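Local coordinates for protein 3-carboxy-cis,cis-muconate cycloisomerase (Acinetobacter calcoaceticus, PDB 1Q5N) that is a cycloisomerase of the fumarase/aspartase superfamily, an elongated and largely helical enzyme that assembles from four subunits, at residues Q150-P163 with M359-E373. Numbering follows the deposited sequence.
Sequences QVMMGRTWLQQALP and MHQNIECTHGLIMAE
Q160 reaches the backbone of N362 through its amide: NE2 donates to N362 O at 2.9 Å. The N-H...O angle is 147°. The donor stands above the carbonyl plane (49° out of it), while C365 N reaches the same oxygen from the opposite face, so two N-H groups grip N362 O. The chain of Q160 is extended beyond CG, which carries its amide across to N362 O. A water donates to both Q160 OE1 and I363 O and accepts from T366 N, holding the other end of the amide; E265 of the third subunit takes a further bond from NE2. M153 folds back at chi2 and chi3, laying SD 3.7 Å from I363 CG1 and meeting I370 tip to tip, CE to CG2 at 4.0 Å. Strands 151-156 and 159-161 form a beta hairpin, closed by a type I' turn from T156 to Q159; strand 151-156 passes helix 359-364 at a closest axis approach of 7.2 Å, their N-to-C directions 51° apart. The contact ties this short hairpin, which precedes helix 166-191, to the link between helices 356-364 and 372-383, in the mainly helical fold of the fumarase/aspartase superfamily. Farther along, V151 and I363 cross at about a right angle, with CG1 to CD1 tight at 3.4 Å. M359 runs obliquely past Q150, its SD 3.6 Å from Q150 CG, and sets CE against M152 SD. A second water links M153 N to M359 O. R155 NH2 lies 4.1 Å from N362 CB, near the guanidinium plane; it makes salt bridges to E268 and to E265 of the third subunit, while N362 ND2 donates a hydrogen bond to E268.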
# COMPACT_ATOMS: atom_id res chain seq x y z
N GLN A 150 -9.39 12.70 36.82
CA GLN A 150 -10.66 12.87 36.14
C GLN A 150 -11.14 11.48 35.67
O GLN A 150 -10.68 10.95 34.63
CB GLN A 150 -10.51 13.80 34.96
CG GLN A 150 -11.77 13.91 34.16
CD GLN A 150 -12.96 14.35 35.06
OE1 GLN A 150 -12.96 15.47 35.60
NE2 GLN A 150 -13.99 13.45 35.22
N VAL A 151 -12.06 10.87 36.43
CA VAL A 151 -12.60 9.57 36.08
C VAL A 151 -13.50 9.57 34.80
O VAL A 151 -14.24 10.52 34.55
CB VAL A 151 -13.41 8.99 37.27
CG1 VAL A 151 -14.07 7.72 36.85
CG2 VAL A 151 -12.47 8.69 38.45
N MET A 152 -13.41 8.51 34.00
CA MET A 152 -14.24 8.39 32.78
C MET A 152 -14.26 6.92 32.39
O MET A 152 -13.51 6.13 32.96
CB MET A 152 -13.65 9.20 31.62
CG MET A 152 -12.26 8.69 31.25
SD MET A 152 -11.56 9.53 29.83
CE MET A 152 -12.59 8.76 28.49
N MET A 153 -15.10 6.53 31.44
CA MET A 153 -15.10 5.10 31.09
C MET A 153 -14.00 4.63 30.13
O MET A 153 -13.64 5.33 29.17
CB MET A 153 -16.47 4.72 30.49
CG MET A 153 -17.65 4.82 31.49
SD MET A 153 -17.35 3.74 32.95
CE MET A 153 -17.11 2.12 32.21
N GLY A 154 -13.42 3.48 30.43
CA GLY A 154 -12.46 2.88 29.50
C GLY A 154 -13.38 2.08 28.55
O GLY A 154 -14.41 1.50 28.97
N ARG A 155 -13.04 2.04 27.26
CA ARG A 155 -13.88 1.37 26.25
C ARG A 155 -13.05 0.39 25.43
O ARG A 155 -11.95 0.72 24.90
CB ARG A 155 -14.52 2.44 25.32
CG ARG A 155 -15.43 3.44 26.10
CD ARG A 155 -15.74 4.72 25.33
NE ARG A 155 -16.80 5.53 25.98
CZ ARG A 155 -16.61 6.69 26.62
NH1 ARG A 155 -15.40 7.24 26.73
NH2 ARG A 155 -17.67 7.33 27.14
N THR A 156 -13.58 -0.83 25.34
CA THR A 156 -12.93 -1.88 24.58
C THR A 156 -13.93 -2.36 23.51
O THR A 156 -15.11 -2.58 23.79
CB THR A 156 -12.47 -3.03 25.52
OG1 THR A 156 -13.59 -3.51 26.26
CG2 THR A 156 -11.45 -2.51 26.53
N TRP A 157 -13.45 -2.50 22.28
CA TRP A 157 -14.33 -2.90 21.17
C TRP A 157 -15.50 -1.89 21.10
O TRP A 157 -16.61 -2.27 20.72
CB TRP A 157 -14.94 -4.31 21.35
CG TRP A 157 -14.01 -5.41 21.59
CD1 TRP A 157 -13.23 -5.59 22.68
CD2 TRP A 157 -13.79 -6.57 20.75
NE1 TRP A 157 -12.53 -6.77 22.60
CE2 TRP A 157 -12.85 -7.40 21.42
CE3 TRP A 157 -14.32 -6.99 19.50
CZ2 TRP A 157 -12.39 -8.63 20.89
CZ3 TRP A 157 -13.89 -8.23 18.97
CH2 TRP A 157 -12.93 -9.04 19.67
N LEU A 158 -15.21 -0.65 21.50
CA LEU A 158 -16.15 0.47 21.53
C LEU A 158 -17.30 0.34 22.55
O LEU A 158 -18.31 1.06 22.44
CB LEU A 158 -16.75 0.70 20.17
CG LEU A 158 -15.85 1.31 19.11
CD1 LEU A 158 -16.70 1.57 17.85
CD2 LEU A 158 -15.29 2.61 19.61
N GLN A 159 -17.14 -0.56 23.51
CA GLN A 159 -18.13 -0.81 24.55
C GLN A 159 -17.57 -0.40 25.89
O GLN A 159 -16.40 -0.70 26.20
CB GLN A 159 -18.42 -2.30 24.68
CG GLN A 159 -18.82 -3.00 23.41
CD GLN A 159 -20.22 -2.72 23.07
OE1 GLN A 159 -21.13 -3.14 23.79
NE2 GLN A 159 -20.44 -1.98 22.00
N GLN A 160 -18.41 0.22 26.72
CA GLN A 160 -17.95 0.60 28.06
C GLN A 160 -17.46 -0.64 28.80
O GLN A 160 -18.04 -1.71 28.68
CB GLN A 160 -19.05 1.29 28.84
CG GLN A 160 -19.23 2.76 28.45
CD GLN A 160 -20.21 3.45 29.37
OE1 GLN A 160 -20.61 2.89 30.38
NE2 GLN A 160 -20.59 4.67 29.02
N ALA A 161 -16.35 -0.52 29.52
CA ALA A 161 -15.84 -1.70 30.23
C ALA A 161 -15.59 -1.42 31.72
O ALA A 161 -16.40 -1.87 32.55
CB ALA A 161 -14.54 -2.22 29.53
N LEU A 162 -14.53 -0.68 32.08
CA LEU A 162 -14.25 -0.37 33.48
C LEU A 162 -13.75 1.06 33.48
O LEU A 162 -13.31 1.57 32.45
CB LEU A 162 -13.16 -1.28 34.03
CG LEU A 162 -13.43 -2.77 34.25
CD1 LEU A 162 -12.13 -3.41 34.81
CD2 LEU A 162 -14.61 -2.99 35.26
N PRO A 163 -13.81 1.74 34.64
CA PRO A 163 -13.35 3.14 34.72
C PRO A 163 -11.86 3.28 34.48
O PRO A 163 -11.11 2.35 34.78
CB PRO A 163 -13.67 3.55 36.18
CG PRO A 163 -14.58 2.45 36.69
CD PRO A 163 -14.09 1.21 35.99
N MET A 359 -18.71 13.11 31.35
CA MET A 359 -17.94 11.92 31.72
C MET A 359 -18.60 11.20 32.88
O MET A 359 -18.69 9.95 32.90
CB MET A 359 -16.52 12.29 32.11
CG MET A 359 -15.67 12.69 30.95
SD MET A 359 -14.00 13.24 31.47
CE MET A 359 -13.06 13.29 29.89
N HIS A 360 -19.10 11.99 33.84
CA HIS A 360 -19.75 11.42 35.02
C HIS A 360 -21.03 10.72 34.58
O HIS A 360 -21.30 9.59 34.98
CB HIS A 360 -20.07 12.50 36.06
CG HIS A 360 -21.00 12.02 37.14
ND1 HIS A 360 -20.57 11.19 38.16
CD2 HIS A 360 -22.35 12.09 37.26
CE1 HIS A 360 -21.62 10.77 38.85
NE2 HIS A 360 -22.71 11.30 38.32
N GLN A 361 -21.83 11.42 33.78
CA GLN A 361 -23.04 10.84 33.22
C GLN A 361 -22.86 9.57 32.42
O GLN A 361 -23.67 8.69 32.52
CB GLN A 361 -23.73 11.80 32.29
CG GLN A 361 -24.51 12.81 33.00
CD GLN A 361 -25.78 13.15 32.25
OE1 GLN A 361 -25.89 12.87 31.03
NE2 GLN A 361 -26.76 13.76 32.96
N ASN A 362 -21.82 9.46 31.59
CA ASN A 362 -21.72 8.27 30.81
C ASN A 362 -21.33 7.11 31.70
O ASN A 362 -21.63 5.95 31.38
CB ASN A 362 -20.76 8.49 29.63
CG ASN A 362 -21.25 9.61 28.73
OD1 ASN A 362 -22.49 9.82 28.62
ND2 ASN A 362 -20.32 10.37 28.11
N ILE A 363 -20.68 7.40 32.83
CA ILE A 363 -20.34 6.33 33.76
C ILE A 363 -21.67 5.74 34.34
O ILE A 363 -21.74 4.54 34.68
CB ILE A 363 -19.47 6.85 34.93
CG1 ILE A 363 -18.03 7.10 34.46
CG2 ILE A 363 -19.46 5.87 36.10
CD1 ILE A 363 -17.23 7.95 35.49
N GLU A 364 -22.72 6.56 34.45
CA GLU A 364 -23.98 6.04 35.02
C GLU A 364 -24.85 5.30 34.03
O GLU A 364 -25.83 4.68 34.39
CB GLU A 364 -24.77 7.17 35.72
CG GLU A 364 -24.28 7.37 37.18
CD GLU A 364 -24.41 6.05 38.00
OE1 GLU A 364 -25.54 5.51 37.99
OE2 GLU A 364 -23.43 5.54 38.63
N CYS A 365 -24.44 5.33 32.77
CA CYS A 365 -25.15 4.68 31.68
C CYS A 365 -25.65 3.23 31.91
O CYS A 365 -26.79 2.89 31.59
CB CYS A 365 -24.23 4.76 30.45
SG CYS A 365 -25.02 4.42 28.97
N THR A 366 -24.82 2.34 32.45
CA THR A 366 -25.27 0.96 32.68
C THR A 366 -25.87 0.74 34.09
O THR A 366 -26.05 -0.39 34.53
CB THR A 366 -24.12 -0.08 32.48
OG1 THR A 366 -23.05 0.19 33.41
CG2 THR A 366 -23.61 -0.04 31.04
N HIS A 367 -26.14 1.83 34.79
CA HIS A 367 -26.73 1.75 36.13
C HIS A 367 -26.01 0.79 37.06
O HIS A 367 -26.63 -0.10 37.62
CB HIS A 367 -28.21 1.36 36.01
CG HIS A 367 -28.91 2.06 34.88
ND1 HIS A 367 -29.11 3.43 34.86
CD2 HIS A 367 -29.38 1.60 33.69
CE1 HIS A 367 -29.68 3.78 33.72
NE2 HIS A 367 -29.85 2.68 32.99
N GLY A 368 -24.70 0.97 37.19
CA GLY A 368 -23.91 0.18 38.09
C GLY A 368 -23.45 -1.16 37.60
O GLY A 368 -22.63 -1.80 38.27
N LEU A 369 -23.95 -1.63 36.45
CA LEU A 369 -23.51 -2.93 35.96
C LEU A 369 -21.99 -3.01 35.73
O LEU A 369 -21.40 -4.06 35.98
CB LEU A 369 -24.28 -3.33 34.69
CG LEU A 369 -25.77 -3.64 34.95
CD1 LEU A 369 -26.55 -3.77 33.64
CD2 LEU A 369 -25.88 -4.92 35.75
N ILE A 370 -21.35 -1.93 35.28
CA ILE A 370 -19.90 -1.96 35.08
C ILE A 370 -19.11 -2.12 36.40
O ILE A 370 -17.92 -2.43 36.35
CB ILE A 370 -19.38 -0.68 34.27
CG1 ILE A 370 -19.89 0.64 34.86
CG2 ILE A 370 -19.83 -0.75 32.81
CD1 ILE A 370 -19.01 1.27 35.92
N MET A 371 -19.76 -1.92 37.56
CA MET A 371 -19.08 -2.08 38.85
C MET A 371 -19.24 -3.48 39.41
O MET A 371 -18.79 -3.78 40.51
CB MET A 371 -19.60 -1.05 39.87
CG MET A 371 -19.36 0.41 39.46
SD MET A 371 -17.56 0.70 39.27
CE MET A 371 -17.00 0.46 40.91
N ALA A 372 -19.85 -4.36 38.63
CA ALA A 372 -20.10 -5.72 39.10
C ALA A 372 -18.87 -6.45 39.57
O ALA A 372 -18.88 -7.14 40.60
CB ALA A 372 -20.79 -6.53 38.01
N GLU A 373 -17.79 -6.35 38.82
CA GLU A 373 -16.62 -7.09 39.26
C GLU A 373 -15.96 -6.44 40.51
O GLU A 373 -15.46 -7.16 41.35
CB GLU A 373 -15.68 -7.36 38.07
CG GLU A 373 -14.46 -6.56 37.94
CD GLU A 373 -13.50 -7.21 36.94
OE1 GLU A 373 -14.02 -7.74 35.93
OE2 GLU A 373 -12.26 -7.18 37.14
O HOH W 1 -17.14 8.45 30.89
O HOH W 2 -21.99 2.73 32.74